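Cellobiose 2-epimerase (Spirochaeta thermophila DSM 6192, PDB 5ZIG) probably catalyses the reversible epimerisation of cellobiose to 4-O-beta-D-glucosyl-D-mannose, as a member of the N-acylglucosamine 2-epimerase family. Local coordinates at residues 28-31 with 32-35; 56-59 with 60-64; 137-140 with 141-145; 211-214 with 215-219; 335-338 with 339-342. All coordinates share one frame; numbering follows the deposited sequence.

Contact 1. Residues 28-31 with 32-35; sequences PFWL and GQQD
W30 and Q33 make the shortest bond here: Q33 N donates to W30 O at 2.8 Å, standing well above the carbonyl plane rather than on a lone pair. The second firm bond comes from a side chain. Q34 NE2 reaches L31 O at 3.2 Å, nearly straight (167°), in the carbonyl plane and on a lone pair, with the oxygen lying in the plane of the Q34 amide as well. The other end of that amide, OE1, takes a hydrogen bond from N85, so bonds at both ends hold the amide's rotation. With a leucine in place of Q34, L31 O would probably lose its side-chain donor and N85 its acceptor. G32 N makes two weak bonds, to P28 O at 3.4 Å and F29 O at 3.3 Å. The indole NE1 of W30 bonds to E359.

These bonds belong to the C-terminal end of helix 7-31. G32 is the first residue out of helical geometry, and the chain then runs toward strand 44-45 in the (alpha/alpha)6 barrel of this family.

Further out, Q33 folds back under the last turn. Its chain bends at chi2 (-83°) and lays NE2 over one face of the F29 ring, 3.3 Å from CZ, with ring and amide planes 59° apart. On the way CG passes F29 O at 3.1 Å and the W30 ring at CE3. The L31 and Q34 side chains lie side by side, L31 CD2 3.8 Å from Q34 NE2. L31 also packs on A82 and F67 of neighbouring helices, and F29 on I45.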
loop_
_atom_site.group_PDB
_atom_site.type_symbol
_atom_site.label_atom_id
_atom_site.label_comp_id
_atom_site.label_asym_id
_atom_site.label_seq_id
_atom_site.Cartn_x
_atom_site.Cartn_y
_atom_site.Cartn_z
ATOM N N PRO A 28 -16.201 -2.821 -10.137
ATOM C CA PRO A 28 -17.258 -2.120 -10.894
ATOM C C PRO A 28 -17.444 -0.677 -10.472
ATOM O O PRO A 28 -17.786 0.162 -11.307
ATOM C CB PRO A 28 -18.516 -2.956 -10.612
ATOM C CG PRO A 28 -18.000 -4.305 -10.267
ATOM C CD PRO A 28 -16.706 -4.078 -9.542
ATOM N N PHE A 29 -17.208 -0.352 -9.206
ATOM C CA PHE A 29 -17.358 1.031 -8.789
ATOM C C PHE A 29 -16.273 1.895 -9.419
ATOM O O PHE A 29 -16.558 2.983 -9.927
ATOM C CB PHE A 29 -17.325 1.114 -7.265
ATOM C CG PHE A 29 -17.230 2.511 -6.719
ATOM C CD1 PHE A 29 -18.377 3.178 -6.281
ATOM C CD2 PHE A 29 -16.004 3.131 -6.567
ATOM C CE1 PHE A 29 -18.296 4.447 -5.728
ATOM C CE2 PHE A 29 -15.916 4.413 -6.039
ATOM C CZ PHE A 29 -17.076 5.062 -5.614
ATOM N N TRP A 30 -15.027 1.416 -9.430
ATOM C CA TRP A 30 -13.953 2.241 -9.977
ATOM C C TRP A 30 -14.027 2.308 -11.495
ATOM O O TRP A 30 -13.742 3.359 -12.076
ATOM C CB TRP A 30 -12.599 1.724 -9.498
ATOM C CG TRP A 30 -12.429 1.994 -8.055
ATOM C CD1 TRP A 30 -12.424 1.076 -7.038
ATOM C CD2 TRP A 30 -12.278 3.282 -7.437
ATOM N NE1 TRP A 30 -12.264 1.715 -5.830
ATOM C CE2 TRP A 30 -12.160 3.068 -6.050
ATOM C CE3 TRP A 30 -12.209 4.596 -7.927
ATOM C CZ2 TRP A 30 -11.997 4.126 -5.140
ATOM C CZ3 TRP A 30 -12.031 5.639 -7.023
ATOM C CH2 TRP A 30 -11.927 5.395 -5.652
ATOM N N LEU A 31 -14.444 1.216 -12.140
ATOM C CA LEU A 31 -14.616 1.216 -13.587
ATOM C C LEU A 31 -15.543 2.325 -14.030
ATOM O O LEU A 31 -15.380 2.864 -15.130
ATOM C CB LEU A 31 -15.175 -0.124 -14.071
ATOM C CG LEU A 31 -14.182 -1.230 -14.415
ATOM C CD1 LEU A 31 -14.920 -2.487 -14.887
ATOM C CD2 LEU A 31 -13.212 -0.751 -15.452
ATOM N N GLY A 32 -16.531 2.669 -13.197
ATOM C CA GLY A 32 -17.432 3.757 -13.494
ATOM C C GLY A 32 -16.934 5.136 -13.115
ATOM O O GLY A 32 -17.736 6.070 -13.092
ATOM N N GLN A 33 -15.643 5.302 -12.811
ATOM C CA GLN A 33 -15.102 6.586 -12.367
ATOM C C GLN A 33 -13.956 7.076 -13.251
ATOM O O GLN A 33 -13.127 7.865 -12.795
ATOM C CB GLN A 33 -14.623 6.513 -10.917
ATOM C CG GLN A 33 -15.626 5.946 -9.947
ATOM C CD GLN A 33 -16.602 6.975 -9.474
ATOM O OE1 GLN A 33 -16.664 8.081 -10.012
ATOM N NE2 GLN A 33 -17.371 6.632 -8.455
ATOM N N GLN A 34 -13.878 6.594 -14.486
ATOM C CA GLN A 34 -12.911 7.083 -15.452
ATOM C C GLN A 34 -13.442 8.349 -16.131
ATOM O O GLN A 34 -14.622 8.436 -16.484
ATOM C CB GLN A 34 -12.626 5.994 -16.487
ATOM C CG GLN A 34 -12.383 4.609 -15.872
ATOM C CD GLN A 34 -12.030 3.566 -16.904
ATOM O OE1 GLN A 34 -10.960 3.618 -17.523
ATOM N NE2 GLN A 34 -12.928 2.607 -17.102
ATOM N N ASP A 35 -12.557 9.325 -16.309
ATOM C CA ASP A 35 -12.819 10.604 -16.963
ATOM C C ASP A 35 -12.811 10.449 -18.482
ATOM O O ASP A 35 -11.750 10.222 -19.077
ATOM C CB ASP A 35 -11.753 11.622 -16.533
ATOM C CG ASP A 35 -12.127 13.056 -16.858
ATOM O OD1 ASP A 35 -12.697 13.317 -17.942
ATOM O OD2 ASP A 35 -11.801 13.933 -16.027
#

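Contact 2. Residues 56-59 with 60-64; sequences GLVM and TARHL
G56 and T60 open the first turn of helix 57-73, G56 sitting at the N-cap position. Its carbonyl oxygen is gripped twice by T60: the backbone N comes in at 3.1 Å from G56 O and OG1 at 2.8 Å from the same atom, from opposite faces of the carbonyl plane. The OG1 branch lies beside its own backbone N (chi1 -60°), which turns the hydroxyl back along the helix. Regular i to i+4 bonds follow from A61 N to L57 O, R62 N to V58 O and H63 N to M59 O, all close to 161° at the hydrogen.

This buried turn packs on helices 77-94 and 119-136 of the (alpha/alpha)6 barrel; L57 and T60 face the former, V58 and R62 the latter.

R62 extends fully from CG to NE and lies side by side with V58, pointing the same way. V58 CG1 sits over one face of the guanidinium, 3.3 Å from R62 NE, while Y384 and H385 of helix 384-402 also touch the arginine. M59 bends at chi2 and chi3, bringing its CE to 3.3 Å from T60 OG1. Its CG comes 3.8 Å from H63 NE2, and the sulfur lies obliquely to the imidazole, 5.2 Å from M59 SD to the H63 ring centroid. H63 ND1 is bonded to S383, and F41 stacks on the ring.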
loop_
_atom_site.group_PDB
_atom_site.type_symbol
_atom_site.label_atom_id
_atom_site.label_comp_id
_atom_site.label_asym_id
_atom_site.label_seq_id
_atom_site.Cartn_x
_atom_site.Cartn_y
_atom_site.Cartn_z
ATOM N N GLY A 56 -4.293 12.913 -8.316
ATOM C CA GLY A 56 -3.036 12.671 -7.657
ATOM C C GLY A 56 -2.205 11.615 -8.356
ATOM O O GLY A 56 -2.724 10.733 -9.043
ATOM N N LEU A 57 -0.892 11.724 -8.156
ATOM C CA LEU A 57 0.033 10.713 -8.644
ATOM C C LEU A 57 -0.245 9.359 -7.999
ATOM O O LEU A 57 -0.374 8.351 -8.699
ATOM C CB LEU A 57 1.467 11.162 -8.362
ATOM C CG LEU A 57 2.534 10.105 -8.589
ATOM C CD1 LEU A 57 2.460 9.522 -10.013
ATOM C CD2 LEU A 57 3.920 10.704 -8.272
ATOM N N VAL A 58 -0.302 9.325 -6.660
ATOM C CA VAL A 58 -0.578 8.093 -5.909
ATOM C C VAL A 58 -1.868 7.437 -6.390
ATOM O O VAL A 58 -1.892 6.253 -6.727
ATOM C CB VAL A 58 -0.652 8.388 -4.399
ATOM C CG1 VAL A 58 -0.833 7.091 -3.607
ATOM C CG2 VAL A 58 0.569 9.156 -3.926
ATOM N N MET A 59 -2.964 8.202 -6.412
ATOM C CA MET A 59 -4.262 7.626 -6.761
ATOM C C MET A 59 -4.254 7.060 -8.178
ATOM O O MET A 59 -4.746 5.951 -8.418
ATOM C CB MET A 59 -5.353 8.683 -6.597
ATOM C CG MET A 59 -6.743 8.254 -7.011
ATOM S SD MET A 59 -7.571 9.605 -7.890
ATOM C CE MET A 59 -6.596 9.620 -9.389
ATOM N N THR A 60 -3.667 7.793 -9.123
ATOM C CA THR A 60 -3.620 7.327 -10.506
ATOM C C THR A 60 -2.770 6.069 -10.640
ATOM O O THR A 60 -3.121 5.154 -11.392
ATOM C CB THR A 60 -3.074 8.444 -11.394
ATOM O OG1 THR A 60 -3.949 9.579 -11.298
ATOM C CG2 THR A 60 -2.955 7.986 -12.861
ATOM N N ALA A 61 -1.636 6.015 -9.935
ATOM C CA ALA A 61 -0.787 4.828 -9.987
ATOM C C ALA A 61 -1.444 3.642 -9.280
ATOM O O ALA A 61 -1.308 2.494 -9.724
ATOM C CB ALA A 61 0.576 5.134 -9.372
ATOM N N ARG A 62 -2.161 3.898 -8.186
ATOM C CA ARG A 62 -2.905 2.825 -7.519
ATOM C C ARG A 62 -3.945 2.209 -8.451
ATOM O O ARG A 62 -4.073 0.980 -8.514
ATOM C CB ARG A 62 -3.550 3.351 -6.241
ATOM C CG ARG A 62 -2.526 3.530 -5.119
ATOM C CD ARG A 62 -3.137 4.052 -3.844
ATOM N NE ARG A 62 -2.142 4.198 -2.780
ATOM C CZ ARG A 62 -2.426 4.628 -1.549
ATOM N NH1 ARG A 62 -3.677 4.929 -1.218
ATOM N NH2 ARG A 62 -1.470 4.724 -0.638
ATOM N N HIS A 63 -4.671 3.041 -9.210
ATOM C CA HIS A 63 -5.632 2.499 -10.168
ATOM C C HIS A 63 -4.933 1.728 -11.278
ATOM O O HIS A 63 -5.425 0.678 -11.714
ATOM C CB HIS A 63 -6.499 3.614 -10.747
ATOM C CG HIS A 63 -7.483 4.178 -9.767
ATOM N ND1 HIS A 63 -8.209 3.387 -8.899
ATOM C CD2 HIS A 63 -7.833 5.458 -9.493
ATOM C CE1 HIS A 63 -8.980 4.158 -8.146
ATOM N NE2 HIS A 63 -8.777 5.418 -8.495
ATOM N N LEU A 64 -3.784 2.231 -11.753
ATOM C CA LEU A 64 -3.001 1.458 -12.713
ATOM C C LEU A 64 -2.620 0.092 -12.144
ATOM O O LEU A 64 -2.771 -0.935 -12.819
ATOM C CB LEU A 64 -1.743 2.221 -13.129
ATOM C CG LEU A 64 -0.922 1.397 -14.151
ATOM C CD1 LEU A 64 -1.794 0.975 -15.338
ATOM C CD2 LEU A 64 0.375 2.089 -14.652
#

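Contact 3. Residues 137-140 with 141-145; sequences GDRE and ALTLA
D138 caps the helix that begins just after it: its OD1 accepts from A141 N at 3.2 Å, met on the anti side of the carboxylate and 29° out of its plane. The side chain gets there with CG opposite its own N (chi1 -165°), bringing OD1 over the first turn. Next along, R139 O takes T143 N at 3.2 Å in a nearly straight bond, and T143 OG1 adds a weak one to the same oxygen. The bent R139 chain crosses T143 at a slant, R139 NE 3.5 Å from T143 OG1. L144 N bonds to E140 O at 2.9 Å; beside it E140 and L144 point the same way, E140 CG being 4.0 Å from L144 CD1.

Helices packed behind position this shell. The carboxylate of E140 is bonded through OE2 to the hydroxyl of Y87, and A141 rests on L129, Y132 and Y87. H133 bonds to D138 O and S136 to D138 N, tying the cap residue to the end of helix 119-136. G137, at positive phi, makes the turn between the two helices. What results is an N-capped helix start, with D138 as N-cap, at the tight link of a helical hairpin.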
loop_
_atom_site.group_PDB
_atom_site.type_symbol
_atom_site.label_atom_id
_atom_site.label_comp_id
_atom_site.label_asym_id
_atom_site.label_seq_id
_atom_site.Cartn_x
_atom_site.Cartn_y
_atom_site.Cartn_z
ATOM N N GLY A 137 2.180 -6.531 -21.299
ATOM C CA GLY A 137 3.333 -6.697 -22.164
ATOM C C GLY A 137 3.991 -5.417 -22.634
ATOM O O GLY A 137 4.956 -5.495 -23.389
ATOM N N ASP A 138 3.512 -4.240 -22.205
ATOM C CA ASP A 138 3.994 -2.959 -22.732
ATOM C C ASP A 138 5.437 -2.699 -22.307
ATOM O O ASP A 138 5.723 -2.505 -21.121
ATOM C CB ASP A 138 3.098 -1.815 -22.261
ATOM C CG ASP A 138 3.324 -0.532 -23.047
ATOM O OD1 ASP A 138 4.423 0.066 -22.978
ATOM O OD2 ASP A 138 2.388 -0.128 -23.752
ATOM N N ARG A 139 6.339 -2.651 -23.290
ATOM C CA ARG A 139 7.764 -2.515 -22.995
ATOM C C ARG A 139 8.114 -1.107 -22.506
ATOM O O ARG A 139 9.003 -0.954 -21.660
ATOM C CB ARG A 139 8.574 -2.884 -24.239
ATOM C CG ARG A 139 10.079 -2.703 -24.151
ATOM C CD ARG A 139 10.689 -3.197 -22.832
ATOM N NE ARG A 139 12.074 -2.749 -22.652
ATOM C CZ ARG A 139 13.076 -2.959 -23.511
ATOM N NH1 ARG A 139 12.898 -3.672 -24.613
ATOM N NH2 ARG A 139 14.283 -2.492 -23.238
ATOM N N GLU A 140 7.429 -0.074 -23.002
ATOM C CA GLU A 140 7.763 1.286 -22.587
ATOM C C GLU A 140 7.482 1.512 -21.099
ATOM O O GLU A 140 8.218 2.257 -20.434
ATOM C CB GLU A 140 6.997 2.291 -23.453
ATOM C CG GLU A 140 6.839 3.662 -22.834
ATOM C CD GLU A 140 5.787 4.493 -23.541
ATOM O OE1 GLU A 140 6.005 4.842 -24.723
ATOM O OE2 GLU A 140 4.739 4.785 -22.917
ATOM N N ALA A 141 6.439 0.863 -20.559
ATOM C CA ALA A 141 6.128 0.988 -19.135
ATOM C C ALA A 141 7.282 0.498 -18.264
ATOM O O ALA A 141 7.575 1.097 -17.224
ATOM C CB ALA A 141 4.849 0.213 -18.793
ATOM N N LEU A 142 7.928 -0.610 -18.654
ATOM C CA LEU A 142 9.071 -1.091 -17.879
ATOM C C LEU A 142 10.266 -0.150 -18.015
ATOM O O LEU A 142 10.980 0.101 -17.038
ATOM C CB LEU A 142 9.450 -2.518 -18.298
ATOM C CG LEU A 142 10.403 -3.272 -17.349
ATOM C CD1 LEU A 142 9.718 -3.593 -16.026
ATOM C CD2 LEU A 142 10.928 -4.539 -17.996
ATOM N N THR A 143 10.494 0.396 -19.208
ATOM C CA THR A 143 11.582 1.363 -19.350
ATOM C C THR A 143 11.356 2.576 -18.451
ATOM O O THR A 143 12.294 3.064 -17.804
ATOM C CB THR A 143 11.731 1.763 -20.814
ATOM O OG1 THR A 143 12.134 0.604 -21.560
ATOM C CG2 THR A 143 12.791 2.842 -20.973
ATOM N N LEU A 144 10.102 3.032 -18.342
ATOM C CA LEU A 144 9.814 4.158 -17.463
ATOM C C LEU A 144 10.009 3.790 -15.998
ATOM O O LEU A 144 10.508 4.601 -15.208
ATOM C CB LEU A 144 8.400 4.672 -17.717
ATOM C CG LEU A 144 8.359 5.626 -18.913
ATOM C CD1 LEU A 144 6.946 5.793 -19.429
ATOM C CD2 LEU A 144 8.926 6.963 -18.489
ATOM N N ALA A 145 9.615 2.588 -15.599
ATOM C CA ALA A 145 9.881 2.185 -14.222
ATOM C C ALA A 145 11.382 2.188 -13.947
ATOM O O ALA A 145 11.822 2.563 -12.856
ATOM C CB ALA A 145 9.268 0.811 -13.947
#

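Contact 4. Residues 211-214 with 215-219; sequences PRVR and EAMEH
R214 and E218 meet one turn apart on helix 211-228, and with E215 they share one flank of this turn. The charged end of R214 does not meet the E218 carboxylate, R214 NE lying 5.4 Å from E218 OE2. With its CG anti to the backbone N (chi1 156°), R214 instead comes nearest to the E218 side chain between R214 CG and E218 CG, at 4.4 Å. E218 lays its CG against R214 O, 3.2 Å away, the same oxygen that takes E218 N in a helical bond. E215 treats the turn before it alike: its CG stands 3.3 Å from P211 O, which also accepts from E215 N at 2.9 Å.

V213 and M217 are buried. M217 N bonds to V213 O at 2.8 Å, and the methionine brings its CG close to the same oxygen, while M217 SD lies 4.5 Å from V213 CG1. A216 adds its bond to R212 O.

Helix 139-156 packs on R212, V213 and A216, through F149, W146 and E153 among others. Helix 191-208 meets R214 and M217 at F205, and helix 251-269 closes on R214, M217 and E218 through L268.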
loop_
_atom_site.group_PDB
_atom_site.type_symbol
_atom_site.label_atom_id
_atom_site.label_comp_id
_atom_site.label_asym_id
_atom_site.label_seq_id
_atom_site.Cartn_x
_atom_site.Cartn_y
_atom_site.Cartn_z
ATOM N N PRO A 211 19.725 -7.696 -10.267
ATOM C CA PRO A 211 20.399 -7.688 -8.954
ATOM C C PRO A 211 20.523 -6.304 -8.316
ATOM O O PRO A 211 20.664 -6.215 -7.086
ATOM C CB PRO A 211 21.785 -8.282 -9.268
ATOM C CG PRO A 211 21.565 -9.129 -10.482
ATOM C CD PRO A 211 20.509 -8.406 -11.293
ATOM N N ARG A 212 20.489 -5.225 -9.100
ATOM C CA ARG A 212 20.600 -3.897 -8.499
ATOM C C ARG A 212 19.367 -3.588 -7.655
ATOM O O ARG A 212 19.467 -2.958 -6.598
ATOM C CB ARG A 212 20.811 -2.839 -9.580
ATOM C CG ARG A 212 22.160 -2.953 -10.272
ATOM C CD ARG A 212 22.686 -1.612 -10.747
ATOM N NE ARG A 212 22.333 -0.525 -9.836
ATOM C CZ ARG A 212 21.421 0.409 -10.099
ATOM N NH1 ARG A 212 20.761 0.391 -11.251
ATOM N NH2 ARG A 212 21.167 1.360 -9.207
ATOM N N VAL A 213 18.205 -4.062 -8.083
ATOM C CA VAL A 213 17.025 -3.945 -7.235
ATOM C C VAL A 213 17.212 -4.740 -5.951
ATOM O O VAL A 213 16.916 -4.246 -4.853
ATOM C CB VAL A 213 15.766 -4.386 -7.995
ATOM C CG1 VAL A 213 14.500 -3.777 -7.318
ATOM C CG2 VAL A 213 15.878 -3.946 -9.415
ATOM N N ARG A 214 17.715 -5.978 -6.062
ATOM C CA ARG A 214 17.830 -6.820 -4.869
ATOM C C ARG A 214 18.774 -6.189 -3.864
ATOM O O ARG A 214 18.555 -6.273 -2.645
ATOM C CB ARG A 214 18.314 -8.233 -5.219
ATOM C CG ARG A 214 18.990 -8.943 -4.022
ATOM C CD ARG A 214 19.912 -10.095 -4.411
ATOM N NE ARG A 214 19.234 -11.378 -4.281
ATOM C CZ ARG A 214 18.952 -12.181 -5.303
ATOM N NH1 ARG A 214 19.309 -11.838 -6.534
ATOM N NH2 ARG A 214 18.321 -13.330 -5.095
ATOM N N GLU A 215 19.832 -5.544 -4.364
ATOM C CA GLU A 215 20.777 -4.877 -3.483
ATOM C C GLU A 215 20.137 -3.679 -2.785
ATOM O O GLU A 215 20.351 -3.472 -1.586
ATOM C CB GLU A 215 22.023 -4.481 -4.288
ATOM C CG GLU A 215 22.834 -5.730 -4.686
ATOM C CD GLU A 215 23.955 -5.472 -5.686
ATOM O OE1 GLU A 215 24.070 -4.341 -6.210
ATOM O OE2 GLU A 215 24.719 -6.426 -5.955
ATOM N N ALA A 216 19.350 -2.881 -3.513
ATOM C CA ALA A 216 18.607 -1.802 -2.857
ATOM C C ALA A 216 17.638 -2.359 -1.816
ATOM O O ALA A 216 17.466 -1.770 -0.740
ATOM C CB ALA A 216 17.870 -0.958 -3.894
ATOM N N MET A 217 17.024 -3.515 -2.109
ATOM C CA MET A 217 16.156 -4.194 -1.140
ATOM C C MET A 217 16.913 -4.560 0.135
ATOM O O MET A 217 16.444 -4.292 1.244
ATOM C CB MET A 217 15.534 -5.441 -1.774
ATOM C CG MET A 217 14.457 -5.119 -2.804
ATOM S SD MET A 217 14.025 -6.533 -3.839
ATOM C CE MET A 217 13.073 -7.580 -2.706
ATOM N N GLU A 218 18.096 -5.162 -0.007
ATOM C CA GLU A 218 18.950 -5.429 1.147
ATOM C C GLU A 218 19.164 -4.171 1.976
ATOM O O GLU A 218 18.920 -4.164 3.185
ATOM C CB GLU A 218 20.298 -5.981 0.678
ATOM C CG GLU A 218 20.226 -7.275 -0.151
ATOM C CD GLU A 218 21.609 -7.894 -0.392
ATOM O OE1 GLU A 218 22.478 -7.180 -0.935
ATOM O OE2 GLU A 218 21.820 -9.087 -0.097
ATOM N N HIS A 219 19.626 -3.093 1.323
ATOM C CA HIS A 219 19.805 -1.825 2.020
ATOM C C HIS A 219 18.552 -1.456 2.815
ATOM O O HIS A 219 18.629 -1.112 3.999
ATOM C CB HIS A 219 20.121 -0.715 1.018
ATOM C CG HIS A 219 20.276 0.628 1.653
ATOM N ND1 HIS A 219 21.195 0.878 2.650
ATOM C CD2 HIS A 219 19.639 1.799 1.428
ATOM C CE1 HIS A 219 21.120 2.149 3.009
ATOM N NE2 HIS A 219 20.183 2.730 2.283
#

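Contact 5. Residues 335-338 with 339-342; sequences PRYL and DHAC
P335 gives its carbonyl oxygen to D339 N at 3.2 Å as the chain enters helix 336-352. R336 follows and makes the closest contact between side chains, with H340. Its CG leaves opposite the backbone N (chi1 -178°), and the chain bends at chi2 to pass obliquely over H340: R336 CG is 3.6 Å from H340 NE2, and H340 CE1 lies over one face of the guanidinium, 3.7 Å from R336 CZ, with ring and guanidinium planes 64° apart. R336 O both accepts from H340 N and sits above one face of the imidazole, 3.2 Å from H340 CD2. D339 OD2 is near R336 NH1 at 4.2 Å, too far for a salt bridge; the arginine instead pairs through NH2 with D293. An alanine replacing H340 is likely to open a gap beside R336 and bare that guanidinium face, with D293 still holding the arginine. Y337 O takes A341 N in a nearly straight bond (174°), and L338 O receives C342 N at 2.9 Å.

Around this turn, Y337 and H340 face helix 275-294, at M285 and A289. On helix 315-332, F325 meets the H340 ring and L326 packs on L338 and A341; L7 of helix 7-31 touches L338, D339 and C342.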
loop_
_atom_site.group_PDB
_atom_site.type_symbol
_atom_site.label_atom_id
_atom_site.label_comp_id
_atom_site.label_asym_id
_atom_site.label_seq_id
_atom_site.Cartn_x
_atom_site.Cartn_y
_atom_site.Cartn_z
ATOM N N PRO A 335 -2.681 -21.138 14.386
ATOM C CA PRO A 335 -4.001 -20.879 13.799
ATOM C C PRO A 335 -4.723 -19.677 14.385
ATOM O O PRO A 335 -5.646 -19.167 13.745
ATOM C CB PRO A 335 -4.768 -22.181 14.091
ATOM C CG PRO A 335 -3.711 -23.203 14.222
ATOM C CD PRO A 335 -2.600 -22.498 14.941
ATOM N N ARG A 336 -4.360 -19.223 15.584
ATOM C CA ARG A 336 -5.021 -18.051 16.149
ATOM C C ARG A 336 -4.883 -16.820 15.255
ATOM O O ARG A 336 -5.745 -15.932 15.294
ATOM C CB ARG A 336 -4.462 -17.759 17.548
ATOM C CG ARG A 336 -5.114 -16.577 18.244
ATOM C CD ARG A 336 -5.221 -16.781 19.741
ATOM N NE ARG A 336 -5.815 -15.616 20.389
ATOM C CZ ARG A 336 -7.120 -15.362 20.412
ATOM N NH1 ARG A 336 -7.968 -16.201 19.827
ATOM N NH2 ARG A 336 -7.578 -14.272 21.021
ATOM N N TYR A 337 -3.826 -16.751 14.445
ATOM C CA TYR A 337 -3.705 -15.645 13.503
ATOM C C TYR A 337 -4.821 -15.685 12.469
ATOM O O TYR A 337 -5.336 -14.637 12.065
ATOM C CB TYR A 337 -2.334 -15.663 12.831
ATOM C CG TYR A 337 -1.242 -15.147 13.726
ATOM C CD1 TYR A 337 -1.282 -13.858 14.239
ATOM C CD2 TYR A 337 -0.166 -15.955 14.067
ATOM C CE1 TYR A 337 -0.278 -13.386 15.084
ATOM C CE2 TYR A 337 0.829 -15.504 14.903
ATOM C CZ TYR A 337 0.781 -14.218 15.407
ATOM O OH TYR A 337 1.800 -13.787 16.239
ATOM N N LEU A 338 -5.238 -16.887 12.065
ATOM C CA LEU A 338 -6.374 -17.014 11.159
ATOM C C LEU A 338 -7.674 -16.563 11.826
ATOM O O LEU A 338 -8.531 -15.958 11.170
ATOM C CB LEU A 338 -6.496 -18.458 10.666
ATOM C CG LEU A 338 -5.369 -18.990 9.775
ATOM C CD1 LEU A 338 -5.626 -20.424 9.326
ATOM C CD2 LEU A 338 -5.152 -18.060 8.569
ATOM N N ASP A 339 -7.848 -16.873 13.119
ATOM C CA ASP A 339 -8.996 -16.360 13.863
ATOM C C ASP A 339 -9.067 -14.843 13.743
ATOM O O ASP A 339 -10.138 -14.263 13.500
ATOM C CB ASP A 339 -8.904 -16.756 15.346
ATOM C CG ASP A 339 -9.017 -18.267 15.584
ATOM O OD1 ASP A 339 -9.678 -18.958 14.788
ATOM O OD2 ASP A 339 -8.439 -18.767 16.573
ATOM N N HIS A 340 -7.917 -14.198 13.900
ATOM C CA HIS A 340 -7.833 -12.749 13.835
ATOM C C HIS A 340 -8.216 -12.241 12.446
ATOM O O HIS A 340 -9.105 -11.395 12.308
ATOM C CB HIS A 340 -6.416 -12.327 14.252
ATOM C CG HIS A 340 -6.124 -12.568 15.710
ATOM N ND1 HIS A 340 -7.074 -12.402 16.702
ATOM C CD2 HIS A 340 -4.992 -12.958 16.343
ATOM C CE1 HIS A 340 -6.533 -12.667 17.880
ATOM N NE2 HIS A 340 -5.268 -13.003 17.690
ATOM N N ALA A 341 -7.580 -12.779 11.399
ATOM C CA ALA A 341 -7.946 -12.436 10.025
ATOM C C ALA A 341 -9.450 -12.565 9.798
ATOM O O ALA A 341 -10.103 -11.629 9.328
ATOM C CB ALA A 341 -7.196 -13.323 9.037
ATOM N N CYS A 342 -10.008 -13.743 10.092
ATOM C CA CYS A 342 -11.451 -13.929 9.971
ATOM C C CYS A 342 -12.210 -12.842 10.725
ATOM O O CYS A 342 -13.174 -12.281 10.200
ATOM C CB CYS A 342 -11.861 -15.323 10.473
ATOM S SG CYS A 342 -11.102 -16.771 9.606
#

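Overall arrangement
All five contacts are helix ends or first turns; only contact 2 is buried throughout, its centre about 11 Å from that of the chain, the others 20 to 22 Å out. Contact 3 is a surface contact, while 1, 4 and 5 are partly buried. Contacts 1 and 2 touch where W30 meets H63. Helix 7-31, ending in contact 1, also touches contact 5 through L7 and I14. Helix 77-94 meets contacts 1, 2 and 3, and helix 139-156 opens in contact 3 and packs on contact 4. Contacts 2 and 3 differ in N-cap, a glycine without a capping side chain against an aspartate whose carboxylate caps; 4 and 5 set arginines beside acidic residues without salt bridges between their segments.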